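Local coordinates for pilus assembly protein CpaE (Caulobacter crescentus, PDB 4N0P) that takes part in pilus assembly, this chain being its response-regulator receiver-like domain, while another part of the protein probably binds and hydrolyses ATP, at residues T24-C29 with P70-V75; C29-T34 with M76-D81; V104-T109 with L127-G132. All coordinates share one frame; numbering follows the deposited sequence. Where two conformers were deposited one is given.

Contact 1. Residues T24-C29 with P70-V75; sequences TIHAFC and PTPSLV
Pro72 slides its ring under the imidazole of His26: CG lies 3.6 Å from the centroid of the His26 ring and 19° off the ring normal, a CH-pi contact over the face, shifted toward the rim on the side of CG and ND1. The two side chains meet at a slant, and the Tyr66 hydroxyl, hydrogen-bonded to His26 ND1, helps to hold the ring's rotation.

Beside this pair, Thr24 and Ser73 bond reciprocally, each backbone N giving to the other's hydroxyl oxygen. Thr24 N makes a nearly straight bond to Ser73 OG (3.1 Å, 173°), and Ser73 N answers with one to Thr24 OG1 at 3.3 Å. A chi1 of 48° places Thr24 OG1 between its backbone N and carbonyl carbon, where it can accept from Ser73 N and also comes to 3.2 Å from Pro72 CB. From here the parallel pairing takes over: Leu74 N binds Thr24 O at 3.1 Å, and His26 N binds Leu74 O at 3.0 Å. Ile25 and Leu74 then lie side by side, pointing the same way from the face of the sheet away from His26, with Ile25 CG1 and Leu74 CD2 4.0 Å apart.

Strand 24-28 has strand 74-77 as one neighbour and strand 51-55 as the other. Helix 133-144 packs on Leu74, while helix 32-42 covers Ala27 and Cys29.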
ATOM      1  N   THR A  24      -9.852  -5.339   4.336  1.00 18.83           N
ATOM      2  CA  THR A  24      -9.868  -3.912   4.663  1.00 18.41           C
ATOM      3  C   THR A  24      -8.530  -3.354   4.223  1.00 22.52           C
ATOM      4  O   THR A  24      -7.482  -3.961   4.513  1.00 21.72           O
ATOM      5  CB  THR A  24     -10.145  -3.667   6.148  1.00 31.31           C
ATOM      6  OG1 THR A  24      -9.284  -4.532   6.915  1.00 40.76           O
ATOM      7  CG2 THR A  24     -11.591  -3.938   6.516  1.00 28.68           C
ATOM      8  N   ILE A  25      -8.558  -2.241   3.478  1.00 18.32           N
ATOM      9  CA  ILE A  25      -7.358  -1.589   2.979  1.00 17.99           C
ATOM     10  C   ILE A  25      -7.305  -0.165   3.509  1.00 20.41           C
ATOM     11  O   ILE A  25      -8.276   0.558   3.334  1.00 22.58           O
ATOM     12  CB  ILE A  25      -7.300  -1.545   1.412  1.00 21.40           C
ATOM     13  CG1 ILE A  25      -7.396  -2.938   0.754  1.00 22.13           C
ATOM     14  CG2 ILE A  25      -6.045  -0.749   0.933  1.00 22.53           C
ATOM     15  CD1 ILE A  25      -7.643  -2.882  -0.816  1.00 22.33           C
ATOM     16  N   HIS A  26      -6.205   0.237   4.127  1.00 18.53           N
ATOM     17  CA  HIS A  26      -6.008   1.630   4.550  1.00 18.18           C
ATOM     18  C   HIS A  26      -4.877   2.186   3.727  1.00 23.28           C
ATOM     19  O   HIS A  26      -3.770   1.636   3.779  1.00 22.39           O
ATOM     20  CB  HIS A  26      -5.682   1.753   6.047  1.00 18.97           C
ATOM     21  CG  HIS A  26      -6.812   1.421   6.981  1.00 21.81           C
ATOM     22  ND1 HIS A  26      -6.621   1.420   8.356  1.00 22.84           N
ATOM     23  CD2 HIS A  26      -8.094   1.071   6.706  1.00 23.03           C
ATOM     24  CE1 HIS A  26      -7.784   1.048   8.874  1.00 22.88           C
ATOM     25  NE2 HIS A  26      -8.708   0.848   7.921  1.00 23.04           N
ATOM     26  N   ALA A  27      -5.140   3.248   2.937  1.00 18.67           N
ATOM     27  CA  ALA A  27      -4.084   3.820   2.128  1.00 18.57           C
ATOM     28  C   ALA A  27      -3.738   5.198   2.701  1.00 21.97           C
ATOM     29  O   ALA A  27      -4.602   6.050   2.823  1.00 23.44           O
ATOM     30  CB  ALA A  27      -4.538   3.919   0.660  1.00 20.05           C
ATOM     31  N   PHE A  28      -2.508   5.390   3.113  1.00 17.85           N
ATOM     32  CA  PHE A  28      -2.027   6.683   3.641  1.00 19.17           C
ATOM     33  C   PHE A  28      -1.180   7.279   2.578  1.00 25.36           C
ATOM     34  O   PHE A  28      -0.021   6.882   2.437  1.00 23.40           O
ATOM     35  CB  PHE A  28      -1.230   6.495   4.955  1.00 20.52           C
ATOM     36  CG  PHE A  28      -2.080   6.091   6.128  1.00 20.78           C
ATOM     37  CD1 PHE A  28      -2.413   4.757   6.341  1.00 22.62           C
ATOM     38  CD2 PHE A  28      -2.501   7.034   7.061  1.00 23.01           C
ATOM     39  CE1 PHE A  28      -3.214   4.388   7.418  1.00 23.22           C
ATOM     40  CE2 PHE A  28      -3.290   6.659   8.141  1.00 26.47           C
ATOM     41  CZ  PHE A  28      -3.653   5.338   8.306  1.00 25.54           C
ATOM     42  N   CYS A  29      -1.775   8.169   1.763  1.00 26.68           N
ATOM     43  CA  CYS A  29      -1.090   8.793   0.618  1.00 27.53           C
ATOM     44  C   CYS A  29      -0.445  10.099   1.002  1.00 31.56           C
ATOM     45  O   CYS A  29      -0.893  10.780   1.921  1.00 31.61           O
ATOM     46  CB  CYS A  29      -2.053   8.994  -0.550  1.00 28.28           C
ATOM     47  SG  CYS A  29      -3.038   7.529  -0.945  1.00 32.25           S
ATOM     48  N   PRO A  70      -5.713  -1.006  15.659  1.00 24.59           N
ATOM     49  CA  PRO A  70      -5.077  -2.192  15.041  1.00 24.86           C
ATOM     50  C   PRO A  70      -4.951  -2.034  13.520  1.00 24.88           C
ATOM     51  O   PRO A  70      -5.696  -1.242  12.909  1.00 23.66           O
ATOM     52  CB  PRO A  70      -6.029  -3.330  15.390  1.00 27.01           C
ATOM     53  CG  PRO A  70      -7.395  -2.671  15.463  1.00 30.95           C
ATOM     54  CD  PRO A  70      -7.119  -1.276  16.040  1.00 26.65           C
ATOM     55  N   THR A  71      -3.968  -2.746  12.908  1.00 19.09           N
ATOM     56  CA  THR A  71      -3.772  -2.621  11.467  1.00 19.28           C
ATOM     57  C   THR A  71      -4.809  -3.482  10.692  1.00 22.30           C
ATOM     58  O   THR A  71      -5.172  -4.580  11.162  1.00 20.91           O
ATOM     59  CB  THR A  71      -2.343  -2.983  11.059  1.00 20.27           C
ATOM     60  OG1 THR A  71      -1.995  -4.224  11.655  1.00 21.25           O
ATOM     61  CG2 THR A  71      -1.315  -1.927  11.477  1.00 23.04           C
ATOM     62  N   PRO A  72      -5.249  -2.996   9.484  1.00 21.56           N
ATOM     63  CA  PRO A  72      -6.201  -3.758   8.661  1.00 20.77           C
ATOM     64  C   PRO A  72      -5.477  -4.875   7.880  1.00 21.78           C
ATOM     65  O   PRO A  72      -4.270  -5.052   8.036  1.00 19.84           O
ATOM     66  CB  PRO A  72      -6.745  -2.676   7.705  1.00 23.54           C
ATOM     67  CG  PRO A  72      -5.560  -1.818   7.453  1.00 26.76           C
ATOM     68  CD  PRO A  72      -4.902  -1.716   8.824  1.00 21.94           C
ATOM     69  N   SER A  73      -6.179  -5.541   6.928  1.00 18.98           N
ATOM     70  CA  SER A  73      -5.568  -6.588   6.110  1.00 18.78           C
ATOM     71  C   SER A  73      -4.379  -6.064   5.303  1.00 21.26           C
ATOM     72  O   SER A  73      -3.353  -6.732   5.199  1.00 20.56           O
ATOM     73  CB  SER A  73      -6.599  -7.176   5.135  1.00 20.40           C
ATOM     74  OG  SER A  73      -7.905  -7.281   5.691  1.00 23.69           O
ATOM     75  N   LEU A  74      -4.518  -4.832   4.755  1.00 17.47           N
ATOM     76  CA  LEU A  74      -3.521  -4.255   3.885  1.00 18.13           C
ATOM     77  C   LEU A  74      -3.343  -2.772   4.179  1.00 20.36           C
ATOM     78  O   LEU A  74      -4.337  -2.044   4.278  1.00 20.52           O
ATOM     79  CB  LEU A  74      -3.938  -4.463   2.396  1.00 19.31           C
ATOM     80  CG  LEU A  74      -3.029  -3.810   1.333  1.00 25.98           C
ATOM     81  CD1 LEU A  74      -1.677  -4.449   1.325  1.00 28.03           C
ATOM     82  CD2 LEU A  74      -3.602  -3.967  -0.062  1.00 32.00           C
ATOM     83  N   VAL A  75      -2.102  -2.357   4.373  1.00 17.00           N
ATOM     84  CA  VAL A  75      -1.721  -0.959   4.620  1.00 17.94           C
ATOM     85  C   VAL A  75      -0.918  -0.496   3.407  1.00 22.77           C
ATOM     86  O   VAL A  75       0.114  -1.098   3.083  1.00 21.04           O
ATOM     87  CB  VAL A  75      -0.927  -0.777   5.941  1.00 22.59           C
ATOM     88  CG1 VAL A  75      -0.449   0.674   6.083  1.00 23.89           C
ATOM     89  CG2 VAL A  75      -1.777  -1.169   7.152  1.00 22.07           C
TER

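Contact 2. Residues C29-T34 with M76-D81; sequences CARPET and MVETLD
Glu78 reaches across to the turn at Ala30 and Arg31 with a fully extended side chain. Its CG stands opposite the backbone N (chi1 -176°), and chi2 carries the chain straight on, delivering the carboxylate among three donors. OE1 takes two of them from the same face of its plane: Ala30 N at 2.7 Å, on the anti side, and Arg31 N at 2.9 Å, from well above the plane. OE2 receives the hydroxyl of Thr34 on its syn side; at 2.5 Å from OG1 to OE2 this bond is short.

Arg31 runs extended from CG to NE and crosses the Glu78 chain at about a right angle, its guanidinium turned 75° from the carboxylate. The salt bridge from Arg31 NE to Glu78 OE2 is long, 3.7 Å, with OE2 at the guanidinium edge. Leu80 CD2 sits over the centre of one guanidinium face, 3.5 Å from Arg31 CZ, and Leu80 CG rests against Ala30 CB at 3.8 Å.

In the receiver fold a carboxylate at the end of strand 74-77 stands where the phosphoacceptor aspartate usually lies, and Glu78 probably occupies that place; the facing loop 29-31 carries no acidic residue here.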
ATOM      1  N   CYS A  29      -1.775   8.169   1.763  1.00 26.68           N
ATOM      2  CA  CYS A  29      -1.090   8.793   0.618  1.00 27.53           C
ATOM      3  C   CYS A  29      -0.445  10.099   1.002  1.00 31.56           C
ATOM      4  O   CYS A  29      -0.893  10.780   1.921  1.00 31.61           O
ATOM      5  CB  CYS A  29      -2.053   8.994  -0.550  1.00 28.28           C
ATOM      6  SG  CYS A  29      -3.038   7.529  -0.945  1.00 32.25           S
ATOM      7  N   ALA A  30       0.557  10.476   0.242  1.00 28.03           N
ATOM      8  CA  ALA A  30       1.263  11.747   0.448  1.00 28.24           C
ATOM      9  C   ALA A  30       1.128  12.635  -0.784  1.00 33.25           C
ATOM     10  O   ALA A  30       1.410  13.842  -0.701  1.00 33.71           O
ATOM     11  CB  ALA A  30       2.740  11.479   0.748  1.00 29.33           C
ATOM     12  N   ARG A  31       0.722  12.049  -1.940  1.00 27.74           N
ATOM     13  CA  ARG A  31       0.574  12.784  -3.198  1.00 26.15           C
ATOM     14  C   ARG A  31      -0.865  12.725  -3.695  1.00 28.58           C
ATOM     15  O   ARG A  31      -1.468  11.645  -3.672  1.00 25.03           O
ATOM     16  CB  ARG A  31       1.519  12.239  -4.278  1.00 26.14           C
ATOM     17  CG  ARG A  31       2.978  12.414  -3.914  1.00 34.86           C
ATOM     18  CD  ARG A  31       3.909  11.739  -4.890  1.00 49.72           C
ATOM     19  NE  ARG A  31       5.191  11.434  -4.243  1.00 65.77           N
ATOM     20  CZ  ARG A  31       6.227  12.271  -4.159  1.00 87.50           C
ATOM     21  NH1 ARG A  31       6.163  13.478  -4.713  1.00 78.24           N
ATOM     22  NH2 ARG A  31       7.343  11.897  -3.544  1.00 73.68           N
ATOM     23  N   PRO A  32      -1.418  13.847  -4.201  1.00 27.28           N
ATOM     24  CA  PRO A  32      -2.809  13.832  -4.692  1.00 27.38           C
ATOM     25  C   PRO A  32      -3.040  12.852  -5.842  1.00 28.49           C
ATOM     26  O   PRO A  32      -4.114  12.256  -5.920  1.00 25.86           O
ATOM     27  CB  PRO A  32      -3.025  15.274  -5.181  1.00 29.47           C
ATOM     28  CG  PRO A  32      -2.023  16.084  -4.469  1.00 34.78           C
ATOM     29  CD  PRO A  32      -0.828  15.202  -4.292  1.00 30.14           C
ATOM     30  N   GLU A  33      -2.041  12.656  -6.718  1.00 23.74           N
ATOM     31  CA  GLU A  33      -2.162  11.715  -7.844  1.00 24.76           C
ATOM     32  C   GLU A  33      -2.300  10.269  -7.334  1.00 25.15           C
ATOM     33  O   GLU A  33      -3.021   9.477  -7.939  1.00 24.04           O
ATOM     34  CB  GLU A  33      -0.979  11.824  -8.836  1.00 27.30           C
ATOM     35  CG  GLU A  33       0.404  11.875  -8.197  1.00 41.00           C
ATOM     36  CD  GLU A  33       0.970  13.269  -8.026  1.00 69.29           C
ATOM     37  OE1 GLU A  33       0.327  14.089  -7.334  1.00 36.85           O
ATOM     38  OE2 GLU A  33       2.072  13.532  -8.560  1.00 77.15           O
ATOM     39  N   THR A  34      -1.619   9.936  -6.220  1.00 22.38           N
ATOM     40  CA  THR A  34      -1.700   8.588  -5.654  1.00 21.93           C
ATOM     41  C   THR A  34      -3.088   8.377  -5.037  1.00 23.99           C
ATOM     42  O   THR A  34      -3.685   7.329  -5.256  1.00 22.76           O
ATOM     43  CB  THR A  34      -0.585   8.400  -4.624  1.00 30.35           C
ATOM     44  OG1 THR A  34       0.670   8.642  -5.266  1.00 26.46           O
ATOM     45  CG2 THR A  34      -0.620   7.012  -3.952  1.00 29.47           C
ATOM     46  N   MET A  76      -1.385   0.548   2.725  1.00 19.05           N
ATOM     47  CA  MET A  76      -0.658   1.118   1.584  1.00 18.49           C
ATOM     48  C   MET A  76      -0.087   2.452   2.031  1.00 21.94           C
ATOM     49  O   MET A  76      -0.808   3.247   2.645  1.00 21.26           O
ATOM     50  CB  MET A  76      -1.586   1.303   0.367  1.00 21.58           C
ATOM     51  CG  MET A  76      -2.146   0.012  -0.164  1.00 26.15           C
ATOM     52  SD  MET A  76      -3.145   0.278  -1.670  1.00 30.87           S
ATOM     53  CE  MET A  76      -1.921   0.677  -2.822  1.00 27.86           C
ATOM     54  N   VAL A  77       1.222   2.666   1.843  1.00 19.20           N
ATOM     55  CA  VAL A  77       1.843   3.891   2.357  1.00 19.35           C
ATOM     56  C   VAL A  77       2.701   4.578   1.300  1.00 23.89           C
ATOM     57  O   VAL A  77       3.238   3.951   0.390  1.00 23.27           O
ATOM     58  CB  VAL A  77       2.670   3.646   3.642  1.00 21.92           C
ATOM     59  CG1 VAL A  77       1.774   3.256   4.822  1.00 21.50           C
ATOM     60  CG2 VAL A  77       3.771   2.607   3.404  1.00 21.44           C
ATOM     61  N   GLU A  78       2.913   5.882   1.507  1.00 21.79           N
ATOM     62  CA  GLU A  78       3.722   6.691   0.616  1.00 21.17           C
ATOM     63  C   GLU A  78       4.368   7.794   1.450  1.00 26.29           C
ATOM     64  O   GLU A  78       3.802   8.206   2.463  1.00 26.04           O
ATOM     65  CB  GLU A  78       2.786   7.271  -0.453  1.00 21.94           C
ATOM     66  CG  GLU A  78       3.404   8.076  -1.557  1.00 24.67           C
ATOM     67  CD  GLU A  78       2.399   8.701  -2.503  1.00 42.12           C
ATOM     68  OE1 GLU A  78       1.345   9.189  -2.026  1.00 32.46           O
ATOM     69  OE2 GLU A  78       2.678   8.718  -3.724  1.00 32.34           O
ATOM     70  N   THR A  79       5.539   8.267   1.042  1.00 26.55           N
ATOM     71  CA  THR A  79       6.183   9.394   1.742  1.00 28.18           C
ATOM     72  C   THR A  79       6.744  10.380   0.709  1.00 33.96           C
ATOM     73  O   THR A  79       7.098   9.958  -0.388  1.00 32.94           O
ATOM     74  CB  THR A  79       7.270   8.907   2.724  1.00 37.43           C
ATOM     75  OG1 THR A  79       7.825  10.053   3.391  1.00 43.51           O
ATOM     76  CG2 THR A  79       8.391   8.130   2.035  1.00 35.35           C
ATOM     77  N   LEU A  80       6.858  11.665   1.067  1.00 34.65           N
ATOM     78  CA  LEU A  80       7.505  12.661   0.197  1.00 36.28           C
ATOM     79  C   LEU A  80       8.989  12.865   0.571  1.00 43.03           C
ATOM     80  O   LEU A  80       9.684  13.639  -0.088  1.00 43.34           O
ATOM     81  CB  LEU A  80       6.793  14.023   0.356  1.00 36.88           C
ATOM     82  CG  LEU A  80       5.323  14.136  -0.019  1.00 41.61           C
ATOM     83  CD1 LEU A  80       4.681  15.306   0.718  1.00 43.14           C
ATOM     84  CD2 LEU A  80       5.168  14.336  -1.493  1.00 41.23           C
ATOM     85  N   ASP A  81       9.460  12.207   1.646  1.00 41.43           N
ATOM     86  CA  ASP A  81      10.763  12.508   2.228  1.00 43.05           C
ATOM     87  C   ASP A  81      12.019  11.681   1.805  1.00 49.00           C
ATOM     88  O   ASP A  81      13.108  11.990   2.298  1.00 50.15           O
ATOM     89  CB  ASP A  81      10.640  12.500   3.757  1.00 45.68           C
ATOM     90  CG  ASP A  81       9.750  13.604   4.301  1.00 60.42           C
ATOM     91  OD1 ASP A  81       9.679  14.684   3.666  1.00 60.65           O
ATOM     92  OD2 ASP A  81       9.156  13.408   5.381  1.00 70.63           O
TER

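Contact 3. Residues V104-T109 with L127-G132; sequences VVVGQT and LTQPLG
Gln129 and Gln108 run side by side in the same direction just past the ends of their strands, so the root of one side chain meets the amide of the other. Gln129 CB lies 3.3 Å from Gln108 OE1 and is also near Gln108 NE2. CG is touched from two quarters, by Gln108 OE1 again and by Val106 CG1 at 3.9 Å. The chain bends at chi2 (-108°), and the two amide planes stand 82° apart. The Gln129 OE1 folds back to Leu131 N, a weak bond of 3.4 Å, while NE2 leaves the pair to bond to Thr34 OG1 in helix 32-42.

The backbones behind this are the two strands of a beta-alpha-beta crossover, strand 102-107 and the edge strand 125-128, one of two in the sheet, joined by helix 112-120. In receiver domains the fifth strand usually ends in a lysine followed by a cis-proline; here a cis peptide bond also precedes Pro130, and Gln129 probably stands where that lysine would be.

Parallel pairing starts with Leu127 N to Val105 O, 2.8 Å, continues with Gly107 N to Leu127 O, 2.9 Å, and finishes with Gln129 N to Gly107 O at 3.1 Å, which fixes the backbone at the root of the Gln129 side chain. On the face carrying Val106 and Leu127, Val104 CG1 meets Leu127 CD1, and Val106 CG1 reaches Leu131 CD1, each at 4.2 Å.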
ATOM      1  N   VAL A 104       2.184  -2.408   1.509  1.00 19.68           N
ATOM      2  CA  VAL A 104       2.532  -2.079   0.129  1.00 19.09           C
ATOM      3  C   VAL A 104       3.034  -0.633   0.153  1.00 22.68           C
ATOM      4  O   VAL A 104       2.382   0.220   0.740  1.00 20.34           O
ATOM      5  CB  VAL A 104       1.326  -2.276  -0.835  1.00 22.02           C
ATOM      6  CG1 VAL A 104       1.622  -1.669  -2.197  1.00 21.73           C
ATOM      7  CG2 VAL A 104       0.983  -3.759  -0.982  1.00 22.45           C
ATOM      8  N   VAL A 105       4.146  -0.365  -0.512  1.00 19.45           N
ATOM      9  CA  VAL A 105       4.703   0.981  -0.571  1.00 18.70           C
ATOM     10  C   VAL A 105       4.490   1.532  -1.973  1.00 22.63           C
ATOM     11  O   VAL A 105       4.738   0.835  -2.944  1.00 21.21           O
ATOM     12  CB  VAL A 105       6.216   0.975  -0.172  1.00 22.15           C
ATOM     13  CG1 VAL A 105       6.879   2.352  -0.424  1.00 22.01           C
ATOM     14  CG2 VAL A 105       6.411   0.507   1.287  1.00 21.84           C
ATOM     15  N   VAL A 106       4.049   2.794  -2.068  1.00 19.99           N
ATOM     16  CA  VAL A 106       3.926   3.488  -3.345  1.00 19.77           C
ATOM     17  C   VAL A 106       5.020   4.555  -3.338  1.00 25.30           C
ATOM     18  O   VAL A 106       5.081   5.344  -2.405  1.00 26.19           O
ATOM     19  CB  VAL A 106       2.524   4.097  -3.583  1.00 24.42           C
ATOM     20  CG1 VAL A 106       2.479   4.793  -4.945  1.00 25.16           C
ATOM     21  CG2 VAL A 106       1.429   3.033  -3.481  1.00 24.49           C
ATOM     22  N   GLY A 107       5.892   4.546  -4.330  1.00 24.80           N
ATOM     23  CA  GLY A 107       6.978   5.524  -4.382  1.00 25.43           C
ATOM     24  C   GLY A 107       7.168   6.129  -5.757  1.00 30.33           C
ATOM     25  O   GLY A 107       6.548   5.679  -6.709  1.00 28.75           O
ATOM     26  N   GLN A 108       8.028   7.136  -5.895  1.00 32.43           N
ATOM     27  CA  GLN A 108       8.246   7.708  -7.236  1.00 34.00           C
ATOM     28  C   GLN A 108       9.618   7.327  -7.761  1.00 36.64           C
ATOM     29  O   GLN A 108       9.948   7.704  -8.888  1.00 37.73           O
ATOM     30  CB  GLN A 108       8.124   9.261  -7.250  1.00 36.09           C
ATOM     31  CG  GLN A 108       6.893   9.871  -6.576  1.00 58.23           C
ATOM     32  CD  GLN A 108       5.565   9.538  -7.222  1.00 84.72           C
ATOM     33  OE1 GLN A 108       4.712   8.870  -6.622  1.00 81.48           O
ATOM     34  NE2 GLN A 108       5.328  10.053  -8.423  1.00 79.12           N
ATOM     35  N   THR A 109      10.419   6.597  -6.957  1.00 30.13           N
ATOM     36  CA  THR A 109      11.769   6.259  -7.388  0.50 30.05           C
ATOM     37  C   THR A 109      11.869   4.837  -7.901  1.00 32.72           C
ATOM     38  O   THR A 109      11.423   3.862  -7.279  1.00 31.02           O
ATOM     39  CB  THR A 109      12.807   6.517  -6.304  0.50 38.45           C
ATOM     40  OG1 THR A 109      12.480   5.740  -5.157  0.50 38.96           O
ATOM     41  CG2 THR A 109      12.927   8.004  -5.952  0.50 37.03           C
ATOM     42  N   LEU A 127       5.176  -0.189  -5.528  1.00 23.04           N
ATOM     43  CA  LEU A 127       4.595   0.298  -6.774  1.00 24.30           C
ATOM     44  C   LEU A 127       5.187   1.628  -7.141  1.00 26.90           C
ATOM     45  O   LEU A 127       5.297   2.504  -6.286  1.00 27.34           O
ATOM     46  CB  LEU A 127       3.068   0.417  -6.643  1.00 24.71           C
ATOM     47  CG  LEU A 127       2.300  -0.867  -6.345  1.00 30.05           C
ATOM     48  CD1 LEU A 127       0.830  -0.551  -6.134  1.00 31.66           C
ATOM     49  CD2 LEU A 127       2.452  -1.891  -7.475  1.00 34.05           C
ATOM     50  N   THR A 128       5.634   1.756  -8.410  1.00 25.85           N
ATOM     51  CA  THR A 128       6.282   2.984  -8.848  1.00 26.11           C
ATOM     52  C   THR A 128       5.356   3.746  -9.748  1.00 32.37           C
ATOM     53  O   THR A 128       4.930   3.244 -10.795  1.00 30.57           O
ATOM     54  CB  THR A 128       7.635   2.716  -9.573  1.00 39.02           C
ATOM     55  OG1 THR A 128       8.373   1.705  -8.888  1.00 46.43           O
ATOM     56  CG2 THR A 128       8.486   3.979  -9.705  1.00 39.59           C
ATOM     57  N   GLN A 129       5.040   4.950  -9.326  1.00 33.44           N
ATOM     58  CA  GLN A 129       4.218   5.855 -10.090  1.00 36.08           C
ATOM     59  C   GLN A 129       5.020   6.316 -11.318  1.00 44.47           C
ATOM     60  O   GLN A 129       6.253   6.378 -11.235  1.00 44.81           O
ATOM     61  CB  GLN A 129       3.789   7.034  -9.208  1.00 38.36           C
ATOM     62  CG  GLN A 129       2.621   6.719  -8.286  1.00 55.03           C
ATOM     63  CD  GLN A 129       1.382   7.430  -8.766  1.00 78.51           C
ATOM     64  OE1 GLN A 129       0.857   7.165  -9.861  1.00 70.83           O
ATOM     65  NE2 GLN A 129       0.924   8.395  -7.981  1.00 71.96           N
ATOM     66  N   PRO A 130       4.386   6.566 -12.479  1.00 43.31           N
ATOM     67  CA  PRO A 130       2.940   6.514 -12.755  1.00 43.30           C
ATOM     68  C   PRO A 130       2.428   5.087 -12.966  1.00 45.49           C
ATOM     69  O   PRO A 130       3.025   4.273 -13.671  1.00 45.22           O
ATOM     70  CB  PRO A 130       2.796   7.376 -14.012  1.00 45.65           C
ATOM     71  CG  PRO A 130       4.097   7.221 -14.730  1.00 50.54           C
ATOM     72  CD  PRO A 130       5.150   7.025 -13.660  1.00 46.23           C
ATOM     73  N   LEU A 131       1.298   4.813 -12.328  1.00 40.91           N
ATOM     74  CA  LEU A 131       0.547   3.560 -12.342  1.00 39.86           C
ATOM     75  C   LEU A 131      -0.842   3.789 -12.863  1.00 36.19           C
ATOM     76  O   LEU A 131      -1.361   4.892 -12.722  1.00 33.18           O
ATOM     77  CB  LEU A 131       0.379   3.078 -10.886  1.00 41.08           C
ATOM     78  CG  LEU A 131       1.543   2.528 -10.143  1.00 47.11           C
ATOM     79  CD1 LEU A 131       1.601   3.144  -8.761  1.00 47.29           C
ATOM     80  CD2 LEU A 131       1.428   1.025 -10.040  1.00 49.98           C
ATOM     81  N   GLY A 132      -1.485   2.724 -13.323  1.00 31.54           N
ATOM     82  CA  GLY A 132      -2.894   2.758 -13.687  1.00 30.34           C
ATOM     83  C   GLY A 132      -3.707   1.986 -12.645  1.00 30.14           C
ATOM     84  O   GLY A 132      -3.161   1.123 -11.938  1.00 26.21           O
TER

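All three contacts are partly buried and reach one parallel sheet; no touching residue of contact 1 is exposed, whereas contacts 2 and 3 have one each, Leu80 and Thr109. Contacts 1 and 3 lie on opposite sides of the chain's centre and both rest on strand pairing, but contact 1 begins with reciprocal hydroxyl bonds at the entry of its strands, while contact 3 ends with two glutamines where its strands run out. Contact 2 has no strand pairing of its own: a carboxylate grips a loop and a helix start. Contacts 1 and 2 share Cys29 and strand 74-77, which also pairs with strand 102-107 of contact 3. The polar ends of contacts 2 and 3 meet at Thr34.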